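Local coordinates for protein Baccell_00875 (PDB 5NO8) that probably acts as a polysaccharide lyase that removes the L-rhamnose caps linked to glucuronic acid on complex arabinogalactan proteins, at residues Asn69-Lys81 with Pro136-Phe148. Residues are numbered along the deposited sequence; the frame is centred on the assembly and turned at random.
Sequences NYGWGLGYFTVVK and PVSLYDVAVYTPF
Val137 CG1 packs on Lys81 CG (3.6 Å) ahead of the first bonded pair, and Lys81 NZ makes a salt bridge to Asp109. Ser138 and Tyr140 then exchange paired backbone hydrogen bonds with Val80 and Thr78; between them Leu139 turns to the other face and sets CD2 on Val79 CB (3.6 Å). The Tyr140 ring takes Val80 CG2 at its edge. Between Thr78-Tyr140 and Tyr76-Ala143 the register shifts by one, a beta bulge: the chain turns a corner at Asp141, yet the antiparallel ladder carries on beyond it. Here a water donates to Asp141 O and is hydrogen-bonded to Thr78 OG1. Pairing resumes at Ala143, whose CB meets Tyr76 CZ at 3.4 Å. The Tyr145 ring receives the edge of Tyr70 on one face in a T-shaped pair, planes at 79°, while Tyr76 meets it obliquely. Tyr145 N donates to Leu74 O and its O accepts Gly73 N, tying the strand to the type II turn Gly71-Leu74. Beyond, Thr146 CB sits over the Trp72 six-membered ring, and Trp72 points its edge at the face of Phe148. Strand 75-81 pairs antiparallel with both 84-90 and 137-145, the latter continuing the sheet to 217-221 and 225-227, with strand 110-119 packing on Phe77 and Leu139.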
loop_
_atom_site.group_PDB
_atom_site.type_symbol
_atom_site.label_atom_id
_atom_site.label_comp_id
_atom_site.label_asym_id
_atom_site.label_seq_id
_atom_site.Cartn_x
_atom_site.Cartn_y
_atom_site.Cartn_z
ATOM N N ASN A 69 14.889 0.236 -23.588
ATOM C CA ASN A 69 15.851 0.614 -22.539
ATOM C C ASN A 69 15.468 0.093 -21.145
ATOM O O ASN A 69 16.359 -0.018 -20.281
ATOM C CB ASN A 69 16.013 2.119 -22.483
ATOM C CG ASN A 69 14.782 2.804 -21.969
ATOM O OD1 ASN A 69 13.793 2.899 -22.684
ATOM N ND2 ASN A 69 14.813 3.243 -20.699
ATOM N N TYR A 70 14.174 -0.237 -20.962
ATOM C CA TYR A 70 13.635 -0.762 -19.696
ATOM C C TYR A 70 13.584 -2.278 -19.579
ATOM O O TYR A 70 13.027 -2.823 -18.612
ATOM C CB TYR A 70 12.224 -0.212 -19.463
ATOM C CG TYR A 70 12.183 1.246 -19.126
ATOM C CD1 TYR A 70 12.836 1.726 -17.982
ATOM C CD2 TYR A 70 11.456 2.142 -19.880
ATOM C CE1 TYR A 70 12.795 3.061 -17.645
ATOM C CE2 TYR A 70 11.402 3.499 -19.544
ATOM C CZ TYR A 70 12.063 3.937 -18.413
ATOM O OH TYR A 70 12.002 5.240 -18.056
ATOM N N GLY A 71 14.174 -2.979 -20.537
ATOM C CA GLY A 71 14.238 -4.430 -20.476
ATOM C C GLY A 71 14.860 -4.959 -19.190
ATOM O O GLY A 71 15.817 -4.395 -18.676
ATOM N N TRP A 72 14.310 -6.055 -18.697
ATOM C CA TRP A 72 14.831 -6.745 -17.510
ATOM C C TRP A 72 16.306 -7.040 -17.681
ATOM O O TRP A 72 16.736 -7.679 -18.676
ATOM C CB TRP A 72 14.072 -8.057 -17.302
ATOM C CG TRP A 72 14.544 -8.867 -16.170
ATOM C CD1 TRP A 72 15.747 -9.496 -16.063
ATOM C CD2 TRP A 72 13.824 -9.188 -14.991
ATOM N NE1 TRP A 72 15.829 -10.178 -14.887
ATOM C CE2 TRP A 72 14.648 -10.023 -14.217
ATOM C CE3 TRP A 72 12.547 -8.873 -14.515
ATOM C CZ2 TRP A 72 14.267 -10.493 -12.964
ATOM C CZ3 TRP A 72 12.162 -9.373 -13.279
ATOM C CH2 TRP A 72 13.016 -10.157 -12.520
ATOM N N GLY A 73 17.117 -6.598 -16.727
ATOM C CA GLY A 73 18.545 -6.876 -16.797
ATOM C C GLY A 73 19.384 -5.739 -17.328
ATOM O O GLY A 73 20.620 -5.756 -17.173
ATOM N N LEU A 74 18.743 -4.756 -17.954
ATOM C CA LEU A 74 19.369 -3.507 -18.264
ATOM C C LEU A 74 19.380 -2.656 -17.002
ATOM O O LEU A 74 18.802 -3.032 -15.980
ATOM C CB LEU A 74 18.697 -2.795 -19.424
ATOM C CG LEU A 74 18.617 -3.641 -20.707
ATOM C CD1 LEU A 74 17.985 -2.786 -21.788
ATOM C CD2 LEU A 74 19.968 -4.216 -21.125
ATOM N N GLY A 75 20.097 -1.553 -17.044
ATOM C CA GLY A 75 20.207 -0.735 -15.828
ATOM C C GLY A 75 21.032 0.490 -16.040
ATOM O O GLY A 75 21.269 0.908 -17.178
ATOM N N TYR A 76 21.464 1.072 -14.930
ATOM C CA TYR A 76 22.158 2.344 -14.936
ATOM C C TYR A 76 22.975 2.561 -13.680
ATOM O O TYR A 76 22.817 1.869 -12.687
ATOM C CB TYR A 76 21.140 3.500 -15.122
ATOM C CG TYR A 76 20.025 3.500 -14.096
ATOM C CD1 TYR A 76 20.202 4.084 -12.855
ATOM C CD2 TYR A 76 18.788 2.907 -14.370
ATOM C CE1 TYR A 76 19.179 4.077 -11.921
ATOM C CE2 TYR A 76 17.760 2.873 -13.429
ATOM C CZ TYR A 76 17.964 3.484 -12.209
ATOM O OH TYR A 76 16.967 3.472 -11.280
ATOM N N PHE A 77 23.877 3.531 -13.749
ATOM C CA PHE A 77 24.674 3.925 -12.602
ATOM C C PHE A 77 25.247 5.287 -12.892
ATOM O O PHE A 77 25.363 5.706 -14.059
ATOM C CB PHE A 77 25.797 2.914 -12.312
ATOM C CG PHE A 77 26.727 2.701 -13.474
ATOM C CD1 PHE A 77 27.744 3.599 -13.731
ATOM C CD2 PHE A 77 26.559 1.632 -14.335
ATOM C CE1 PHE A 77 28.602 3.426 -14.815
ATOM C CE2 PHE A 77 27.422 1.460 -15.412
ATOM C CZ PHE A 77 28.430 2.357 -15.649
ATOM N N THR A 78 25.590 5.987 -11.830
ATOM C CA THR A 78 26.307 7.237 -11.934
ATOM C C THR A 78 27.726 7.000 -11.492
ATOM O O THR A 78 27.959 6.651 -10.338
ATOM C CB THR A 78 25.621 8.318 -11.097
ATOM O OG1 THR A 78 24.299 8.525 -11.607
ATOM C CG2 THR A 78 26.406 9.626 -11.134
ATOM N N VAL A 79 28.686 7.259 -12.370
ATOM C CA VAL A 79 30.080 7.015 -12.077
ATOM C C VAL A 79 30.763 8.343 -11.766
ATOM O O VAL A 79 30.604 9.343 -12.472
ATOM C CB VAL A 79 30.807 6.176 -13.151
ATOM C CG1 VAL A 79 30.706 6.766 -14.509
ATOM C CG2 VAL A 79 32.268 5.969 -12.778
ATOM N N VAL A 80 31.495 8.330 -10.674
ATOM C CA VAL A 80 32.171 9.509 -10.179
ATOM C C VAL A 80 33.651 9.240 -9.990
ATOM O O VAL A 80 34.046 8.280 -9.318
ATOM C CB VAL A 80 31.568 9.933 -8.828
ATOM C CG1 VAL A 80 32.354 11.103 -8.246
ATOM C CG2 VAL A 80 30.108 10.314 -9.001
ATOM N N LYS A 81 34.479 10.103 -10.588
ATOM C CA LYS A 81 35.928 10.070 -10.473
ATOM C C LYS A 81 36.330 11.499 -10.246
ATOM O O LYS A 81 36.330 12.300 -11.187
ATOM C CB LYS A 81 36.591 9.581 -11.768
ATOM C CG LYS A 81 36.428 8.118 -12.077
ATOM C CD LYS A 81 37.406 7.660 -13.168
ATOM C CE LYS A 81 37.226 8.398 -14.473
ATOM N NZ LYS A 81 37.818 7.644 -15.625
ATOM N N PRO A 136 40.400 4.498 -9.047
ATOM C CA PRO A 136 39.172 4.125 -8.342
ATOM C C PRO A 136 37.963 4.939 -8.821
ATOM O O PRO A 136 38.106 6.095 -9.194
ATOM C CB PRO A 136 39.486 4.416 -6.859
ATOM C CG PRO A 136 40.976 4.602 -6.793
ATOM C CD PRO A 136 41.416 5.069 -8.141
ATOM N N VAL A 137 36.801 4.295 -8.829
ATOM C CA VAL A 137 35.545 4.951 -9.154
ATOM C C VAL A 137 34.557 4.729 -8.015
ATOM O O VAL A 137 34.600 3.700 -7.324
ATOM C CB VAL A 137 34.929 4.423 -10.463
ATOM C CG1 VAL A 137 35.914 4.605 -11.626
ATOM C CG2 VAL A 137 34.520 2.965 -10.361
ATOM N N SER A 138 33.664 5.704 -7.840
ATOM C CA SER A 138 32.500 5.559 -6.976
ATOM C C SER A 138 31.273 5.447 -7.871
ATOM O O SER A 138 31.167 6.157 -8.868
ATOM C CB SER A 138 32.373 6.725 -6.026
ATOM O OG SER A 138 33.458 6.776 -5.116
ATOM N N LEU A 139 30.404 4.498 -7.592
ATOM C CA LEU A 139 29.167 4.344 -8.348
ATOM C C LEU A 139 28.021 4.684 -7.413
ATOM O O LEU A 139 27.950 4.122 -6.318
ATOM C CB LEU A 139 28.984 2.903 -8.855
ATOM C CG LEU A 139 30.120 2.383 -9.778
ATOM C CD1 LEU A 139 29.817 0.982 -10.292
ATOM C CD2 LEU A 139 30.354 3.359 -10.931
ATOM N N TYR A 140 27.149 5.584 -7.845
ATOM C CA TYR A 140 25.986 5.955 -7.095
ATOM C C TYR A 140 24.739 5.646 -7.918
ATOM O O TYR A 140 24.775 5.661 -9.159
ATOM C CB TYR A 140 26.035 7.435 -6.793
ATOM C CG TYR A 140 27.142 7.880 -5.900
ATOM C CD1 TYR A 140 26.983 7.867 -4.508
ATOM C CD2 TYR A 140 28.359 8.309 -6.402
ATOM C CE1 TYR A 140 27.981 8.313 -3.681
ATOM C CE2 TYR A 140 29.377 8.745 -5.566
ATOM C CZ TYR A 140 29.172 8.728 -4.198
ATOM O OH TYR A 140 30.141 9.186 -3.356
ATOM N N ASP A 141 23.618 5.401 -7.235
ATOM C CA ASP A 141 22.343 5.130 -7.913
ATOM C C ASP A 141 22.516 4.062 -8.994
ATOM O O ASP A 141 22.201 4.252 -10.176
ATOM C CB ASP A 141 21.745 6.430 -8.456
ATOM C CG ASP A 141 20.972 7.195 -7.386
ATOM O OD1 ASP A 141 21.332 7.035 -6.184
ATOM O OD2 ASP A 141 19.978 7.897 -7.728
ATOM N N VAL A 142 23.021 2.944 -8.536
ATOM C CA VAL A 142 23.251 1.758 -9.358
ATOM C C VAL A 142 21.964 0.927 -9.273
ATOM O O VAL A 142 21.510 0.620 -8.176
ATOM C CB VAL A 142 24.414 0.905 -8.812
ATOM C CG1 VAL A 142 24.674 -0.294 -9.735
ATOM C CG2 VAL A 142 25.654 1.761 -8.620
ATOM N N ALA A 143 21.377 0.586 -10.417
ATOM C CA ALA A 143 20.106 -0.152 -10.405
ATOM C C ALA A 143 19.952 -1.045 -11.614
ATOM O O ALA A 143 20.521 -0.776 -12.655
ATOM C CB ALA A 143 18.919 0.797 -10.284
ATOM N N VAL A 144 19.218 -2.147 -11.428
ATOM C CA VAL A 144 18.884 -3.055 -12.509
ATOM C C VAL A 144 17.369 -2.959 -12.699
ATOM O O VAL A 144 16.590 -3.077 -11.734
ATOM C CB VAL A 144 19.297 -4.496 -12.180
ATOM C CG1 VAL A 144 18.856 -5.481 -13.269
ATOM C CG2 VAL A 144 20.786 -4.593 -11.958
ATOM N N TYR A 145 16.928 -2.769 -13.941
ATOM C CA TYR A 145 15.497 -2.813 -14.230
ATOM C C TYR A 145 14.939 -4.221 -14.053
ATOM O O TYR A 145 15.516 -5.195 -14.540
ATOM C CB TYR A 145 15.209 -2.340 -15.651
ATOM C CG TYR A 145 15.537 -0.919 -15.903
ATOM C CD1 TYR A 145 14.877 0.094 -15.221
ATOM C CD2 TYR A 145 16.486 -0.568 -16.842
ATOM C CE1 TYR A 145 15.163 1.432 -15.459
ATOM C CE2 TYR A 145 16.776 0.749 -17.100
ATOM C CZ TYR A 145 16.102 1.756 -16.435
ATOM O OH TYR A 145 16.417 3.071 -16.716
ATOM N N THR A 146 13.812 -4.311 -13.332
ATOM C CA THR A 146 13.089 -5.564 -13.115
ATOM C C THR A 146 11.617 -5.225 -13.353
ATOM O O THR A 146 10.852 -5.005 -12.396
ATOM C CB THR A 146 13.328 -6.160 -11.711
ATOM O OG1 THR A 146 12.916 -5.213 -10.721
ATOM C CG2 THR A 146 14.788 -6.557 -11.509
ATOM N N PRO A 147 11.218 -5.123 -14.630
ATOM C CA PRO A 147 9.900 -4.565 -14.970
ATOM C C PRO A 147 8.779 -5.576 -14.776
ATOM O O PRO A 147 8.145 -5.988 -15.731
ATOM C CB PRO A 147 10.065 -4.130 -16.422
ATOM C CG PRO A 147 11.095 -5.063 -16.959
ATOM C CD PRO A 147 12.046 -5.322 -15.827
ATOM N N PHE A 148 8.540 -5.938 -13.519
ATOM C CA PHE A 148 7.443 -6.861 -13.151
ATOM C C PHE A 148 6.119 -6.291 -13.662
ATOM O O PHE A 148 5.894 -5.062 -13.635
ATOM C CB PHE A 148 7.363 -7.080 -11.636
ATOM C CG PHE A 148 8.504 -7.861 -11.060
ATOM C CD1 PHE A 148 8.499 -9.250 -11.083
ATOM C CD2 PHE A 148 9.571 -7.202 -10.452
ATOM C CE1 PHE A 148 9.552 -9.984 -10.537
ATOM C CE2 PHE A 148 10.630 -7.923 -9.923
ATOM C CZ PHE A 148 10.623 -9.305 -9.968
HETATM O O HOH W 1 17.382 3.269 -19.172
HETATM O O HOH W 2 22.463 6.446 -11.898
HETATM O O HOH W 3 35.090 8.278 -6.745
#